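MIP07328p (Drosophila melanogaster, PDB 6FKK) probably acts as a repulsive axon guidance cue of the semaphorin family, this piece comprising its extracellular sema and PSI domains. Local coordinates at residues I177-E185 with D236-W247. Residues are numbered along the deposited sequence; the frame is centred on the assembly and turned at random.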
loop_
_atom_site.group_PDB
_atom_site.type_symbol
_atom_site.label_atom_id
_atom_site.label_comp_id
_atom_site.label_asym_id
_atom_site.label_seq_id
_atom_site.Cartn_x
_atom_site.Cartn_y
_atom_site.Cartn_z
ATOM N N ILE A 177 -11.709 -13.552 -0.796
ATOM C CA ILE A 177 -12.011 -12.262 -1.404
ATOM C C ILE A 177 -13.478 -12.301 -1.807
ATOM O O ILE A 177 -13.898 -13.203 -2.539
ATOM C CB ILE A 177 -11.107 -11.971 -2.616
ATOM C CG1 ILE A 177 -9.632 -12.024 -2.211
ATOM C CG2 ILE A 177 -11.442 -10.617 -3.206
ATOM C CD1 ILE A 177 -8.673 -11.694 -3.339
ATOM N N TYR A 178 -14.255 -11.337 -1.320
ATOM C CA TYR A 178 -15.706 -11.430 -1.364
ATOM C C TYR A 178 -16.322 -10.127 -1.858
ATOM O O TYR A 178 -15.802 -9.038 -1.600
ATOM C CB TYR A 178 -16.253 -11.790 0.026
ATOM C CG TYR A 178 -17.758 -11.797 0.140
ATOM C CD1 TYR A 178 -18.503 -12.873 -0.317
ATOM C CD2 TYR A 178 -18.431 -10.733 0.724
ATOM C CE1 TYR A 178 -19.878 -12.883 -0.205
ATOM C CE2 TYR A 178 -19.806 -10.734 0.838
ATOM C CZ TYR A 178 -20.525 -11.811 0.372
ATOM O OH TYR A 178 -21.895 -11.821 0.482
ATOM N N ARG A 179 -17.444 -10.260 -2.572
ATOM C CA ARG A 179 -18.221 -9.127 -3.069
ATOM C C ARG A 179 -19.553 -9.606 -3.636
ATOM O O ARG A 179 -19.574 -10.365 -4.611
ATOM C CB ARG A 179 -17.436 -8.357 -4.140
ATOM C CG ARG A 179 -18.031 -7.002 -4.545
ATOM C CD ARG A 179 -19.121 -7.112 -5.614
ATOM N NE ARG A 179 -18.750 -8.013 -6.703
ATOM C CZ ARG A 179 -19.561 -8.356 -7.699
ATOM N NH1 ARG A 179 -20.795 -7.873 -7.751
ATOM N NH2 ARG A 179 -19.139 -9.182 -8.647
ATOM N N GLU A 180 -20.663 -9.157 -3.044
ATOM C CA GLU A 180 -22.011 -9.436 -3.551
ATOM C C GLU A 180 -22.213 -10.936 -3.781
ATOM O O GLU A 180 -22.544 -11.391 -4.879
ATOM C CB GLU A 180 -22.288 -8.628 -4.825
ATOM C CG GLU A 180 -23.728 -8.673 -5.357
ATOM C CD GLU A 180 -24.718 -7.872 -4.526
ATOM O OE1 GLU A 180 -24.343 -7.369 -3.445
ATOM O OE2 GLU A 180 -25.882 -7.743 -4.962
ATOM N N ASN A 181 -21.985 -11.710 -2.720
ATOM C CA ASN A 181 -22.178 -13.161 -2.733
ATOM C C ASN A 181 -21.342 -13.838 -3.819
ATOM O O ASN A 181 -21.787 -14.784 -4.472
ATOM C CB ASN A 181 -23.656 -13.522 -2.878
ATOM C CG ASN A 181 -23.990 -14.847 -2.230
ATOM O OD1 ASN A 181 -23.244 -15.335 -1.380
ATOM N ND2 ASN A 181 -25.113 -15.437 -2.625
ATOM N N LEU A 182 -20.120 -13.345 -4.018
ATOM C CA LEU A 182 -19.133 -13.982 -4.882
ATOM C C LEU A 182 -17.827 -14.077 -4.109
ATOM O O LEU A 182 -17.271 -13.052 -3.705
ATOM C CB LEU A 182 -18.933 -13.199 -6.183
ATOM C CG LEU A 182 -19.967 -13.403 -7.290
ATOM C CD1 LEU A 182 -19.625 -12.553 -8.504
ATOM C CD2 LEU A 182 -20.053 -14.871 -7.668
ATOM N N ARG A 183 -17.340 -15.300 -3.902
ATOM C CA ARG A 183 -16.169 -15.513 -3.066
ATOM C C ARG A 183 -15.217 -16.495 -3.732
ATOM O O ARG A 183 -15.608 -17.301 -4.580
ATOM C CB ARG A 183 -16.551 -16.037 -1.676
ATOM C CG ARG A 183 -17.148 -17.435 -1.686
ATOM C CD ARG A 183 -17.042 -18.085 -0.317
ATOM N NE ARG A 183 -15.653 -18.371 0.035
ATOM C CZ ARG A 183 -15.254 -18.780 1.235
ATOM N NH1 ARG A 183 -16.138 -18.948 2.208
ATOM N NH2 ARG A 183 -13.968 -19.016 1.463
ATOM N N THR A 184 -13.953 -16.416 -3.325
ATOM C CA THR A 184 -12.962 -17.390 -3.743
ATOM C C THR A 184 -13.267 -18.754 -3.126
ATOM O O THR A 184 -13.970 -18.866 -2.117
ATOM C CB THR A 184 -11.560 -16.935 -3.344
ATOM O OG1 THR A 184 -11.549 -16.592 -1.952
ATOM C CG2 THR A 184 -11.146 -15.725 -4.162
ATOM N N GLU A 185 -12.723 -19.797 -3.749
ATOM C CA GLU A 185 -13.047 -21.162 -3.353
ATOM C C GLU A 185 -12.582 -21.438 -1.930
ATOM O O GLU A 185 -11.404 -21.259 -1.603
ATOM C CB GLU A 185 -12.415 -22.156 -4.328
ATOM C CG GLU A 185 -12.901 -22.025 -5.769
ATOM C CD GLU A 185 -14.372 -22.373 -5.941
ATOM O OE1 GLU A 185 -15.236 -21.593 -5.485
ATOM O OE2 GLU A 185 -14.667 -23.431 -6.535
ATOM N N ASP A 236 -18.404 -9.302 -12.840
ATOM C CA ASP A 236 -18.545 -10.741 -12.668
ATOM C C ASP A 236 -19.884 -11.054 -12.011
ATOM O O ASP A 236 -20.217 -10.498 -10.960
ATOM C CB ASP A 236 -17.388 -11.285 -11.827
ATOM C CG ASP A 236 -17.167 -12.778 -12.019
ATOM O OD1 ASP A 236 -18.136 -13.494 -12.351
ATOM O OD2 ASP A 236 -16.017 -13.235 -11.836
ATOM N N ARG A 237 -20.663 -11.934 -12.642
ATOM C CA ARG A 237 -21.937 -12.385 -12.098
ATOM C C ARG A 237 -21.890 -13.843 -11.653
ATOM O O ARG A 237 -22.941 -14.466 -11.471
ATOM C CB ARG A 237 -23.059 -12.198 -13.120
ATOM C CG ARG A 237 -23.265 -10.781 -13.616
ATOM C CD ARG A 237 -24.518 -10.719 -14.476
ATOM N NE ARG A 237 -24.470 -9.650 -15.468
ATOM C CZ ARG A 237 -25.341 -9.526 -16.464
ATOM N NH1 ARG A 237 -26.322 -10.407 -16.599
ATOM N NH2 ARG A 237 -25.228 -8.526 -17.330
ATOM N N GLY A 238 -20.695 -14.402 -11.481
ATOM C CA GLY A 238 -20.563 -15.809 -11.171
ATOM C C GLY A 238 -20.738 -16.682 -12.398
ATOM O O GLY A 238 -21.011 -16.221 -13.508
ATOM N N GLY A 239 -20.572 -17.984 -12.184
ATOM C CA GLY A 239 -20.695 -18.951 -13.248
ATOM C C GLY A 239 -22.010 -19.700 -13.206
ATOM O O GLY A 239 -22.912 -19.383 -12.422
ATOM N N PRO A 240 -22.143 -20.716 -14.050
ATOM C CA PRO A 240 -23.393 -21.476 -14.102
ATOM C C PRO A 240 -23.496 -22.487 -12.973
ATOM O O PRO A 240 -22.499 -23.032 -12.496
ATOM C CB PRO A 240 -23.310 -22.184 -15.459
ATOM C CG PRO A 240 -21.847 -22.410 -15.641
ATOM C CD PRO A 240 -21.165 -21.199 -15.042
ATOM N N TYR A 241 -24.738 -22.719 -12.544
ATOM C CA TYR A 241 -25.093 -23.791 -11.608
ATOM C C TYR A 241 -24.321 -23.592 -10.309
ATOM O O TYR A 241 -24.456 -22.521 -9.692
ATOM C CB TYR A 241 -24.881 -25.131 -12.315
ATOM C CG TYR A 241 -25.742 -25.314 -13.545
ATOM C CD1 TYR A 241 -26.954 -24.644 -13.674
ATOM C CD2 TYR A 241 -25.345 -26.151 -14.580
ATOM C CE1 TYR A 241 -27.745 -24.806 -14.796
ATOM C CE2 TYR A 241 -26.131 -26.320 -15.707
ATOM C CZ TYR A 241 -27.330 -25.644 -15.809
ATOM O OH TYR A 241 -28.117 -25.808 -16.927
ATOM N N SER A 242 -23.519 -24.560 -9.857
ATOM C CA SER A 242 -22.834 -24.457 -8.574
ATOM C C SER A 242 -21.733 -23.406 -8.569
ATOM O O SER A 242 -21.236 -23.061 -7.490
ATOM C CB SER A 242 -22.256 -25.820 -8.184
ATOM O OG SER A 242 -21.590 -26.427 -9.278
ATOM N N HIS A 243 -21.339 -22.892 -9.730
ATOM C CA HIS A 243 -20.349 -21.829 -9.803
ATOM C C HIS A 243 -20.950 -20.449 -9.577
ATOM O O HIS A 243 -20.243 -19.449 -9.738
ATOM C CB HIS A 243 -19.638 -21.861 -11.160
ATOM C CG HIS A 243 -19.116 -23.211 -11.544
ATOM N ND1 HIS A 243 -17.955 -23.738 -11.021
ATOM C CD2 HIS A 243 -19.590 -24.136 -12.413
ATOM C CE1 HIS A 243 -17.740 -24.932 -11.545
ATOM N NE2 HIS A 243 -18.717 -25.196 -12.393
ATOM N N GLY A 244 -22.231 -20.369 -9.208
ATOM C CA GLY A 244 -22.907 -19.088 -9.102
ATOM C C GLY A 244 -22.460 -18.230 -7.935
ATOM O O GLY A 244 -22.756 -17.032 -7.917
ATOM N N LYS A 245 -21.763 -18.812 -6.960
ATOM C CA LYS A 245 -21.290 -18.072 -5.797
ATOM C C LYS A 245 -19.779 -17.881 -5.795
ATOM O O LYS A 245 -19.224 -17.425 -4.791
ATOM C CB LYS A 245 -21.724 -18.771 -4.508
ATOM C CG LYS A 245 -23.215 -18.721 -4.233
ATOM C CD LYS A 245 -23.527 -19.315 -2.869
ATOM C CE LYS A 245 -25.006 -19.208 -2.535
ATOM N NZ LYS A 245 -25.302 -19.724 -1.170
ATOM N N SER A 246 -19.102 -18.216 -6.890
ATOM C CA SER A 246 -17.654 -18.121 -6.977
ATOM C C SER A 246 -17.254 -17.244 -8.156
ATOM O O SER A 246 -18.003 -17.103 -9.127
ATOM C CB SER A 246 -17.015 -19.510 -7.117
ATOM O OG SER A 246 -17.637 -20.260 -8.146
ATOM N N TRP A 247 -16.067 -16.652 -8.060
ATOM C CA TRP A 247 -15.561 -15.828 -9.146
ATOM C C TRP A 247 -15.308 -16.674 -10.387
ATOM O O TRP A 247 -14.991 -17.864 -10.306
ATOM C CB TRP A 247 -14.261 -15.131 -8.741
ATOM C CG TRP A 247 -14.362 -14.208 -7.565
ATOM C CD1 TRP A 247 -14.030 -14.490 -6.270
ATOM C CD2 TRP A 247 -14.796 -12.844 -7.578
ATOM N NE1 TRP A 247 -14.239 -13.388 -5.476
ATOM C CE2 TRP A 247 -14.709 -12.364 -6.256
ATOM C CE3 TRP A 247 -15.254 -11.982 -8.580
ATOM C CZ2 TRP A 247 -15.066 -11.063 -5.910
ATOM C CZ3 TRP A 247 -15.606 -10.691 -8.233
ATOM C CH2 TRP A 247 -15.510 -10.244 -6.911
#
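W247 sets one face of its indole against L182 and points its N-H edge at I177, where strand 175-178 runs into the turn that follows it. A chi1 of -61° puts CG anti to the carbonyl carbon and carries the ring over to these two residues. Followed outward from CB, CD1 comes first, 3.4 Å from R183 C, with T184 CG2 beside it. Next, NE1 donates to I177 O at 3.0 Å, an almost straight bond (175°) that lies in the indole plane but meets the carbonyl from above its own plane. CE2 and CZ2 pass by L182 O, both at 3.7 Å. Farther along, CH2 stands 3.9 Å from R179 CB, and CZ3 meets the edge of the R179 guanidinium. L182 CB sits over the centre of the six-membered ring in a CH-pi contact. With an alanine here, I177 O would probably lose its indole donor and L182 CB the ring it lies against.

Beyond the indole, R179 bends at chi2 and chi3 to deliver NH2 to D236 O at 2.9 Å, on a lone pair and in the guanidinium plane. L182 sends CD1 toward D236 O and CD2 near the carbonyls of G244 and S246, while R183 N donates to K245 O. In this part of the sema-domain beta-propeller all three donors thus go to main-chain carbonyls, and R179 NH2 stays 5.8 Å from D236 OD1, so the fit probably depends more on backbone shape than on paired charges.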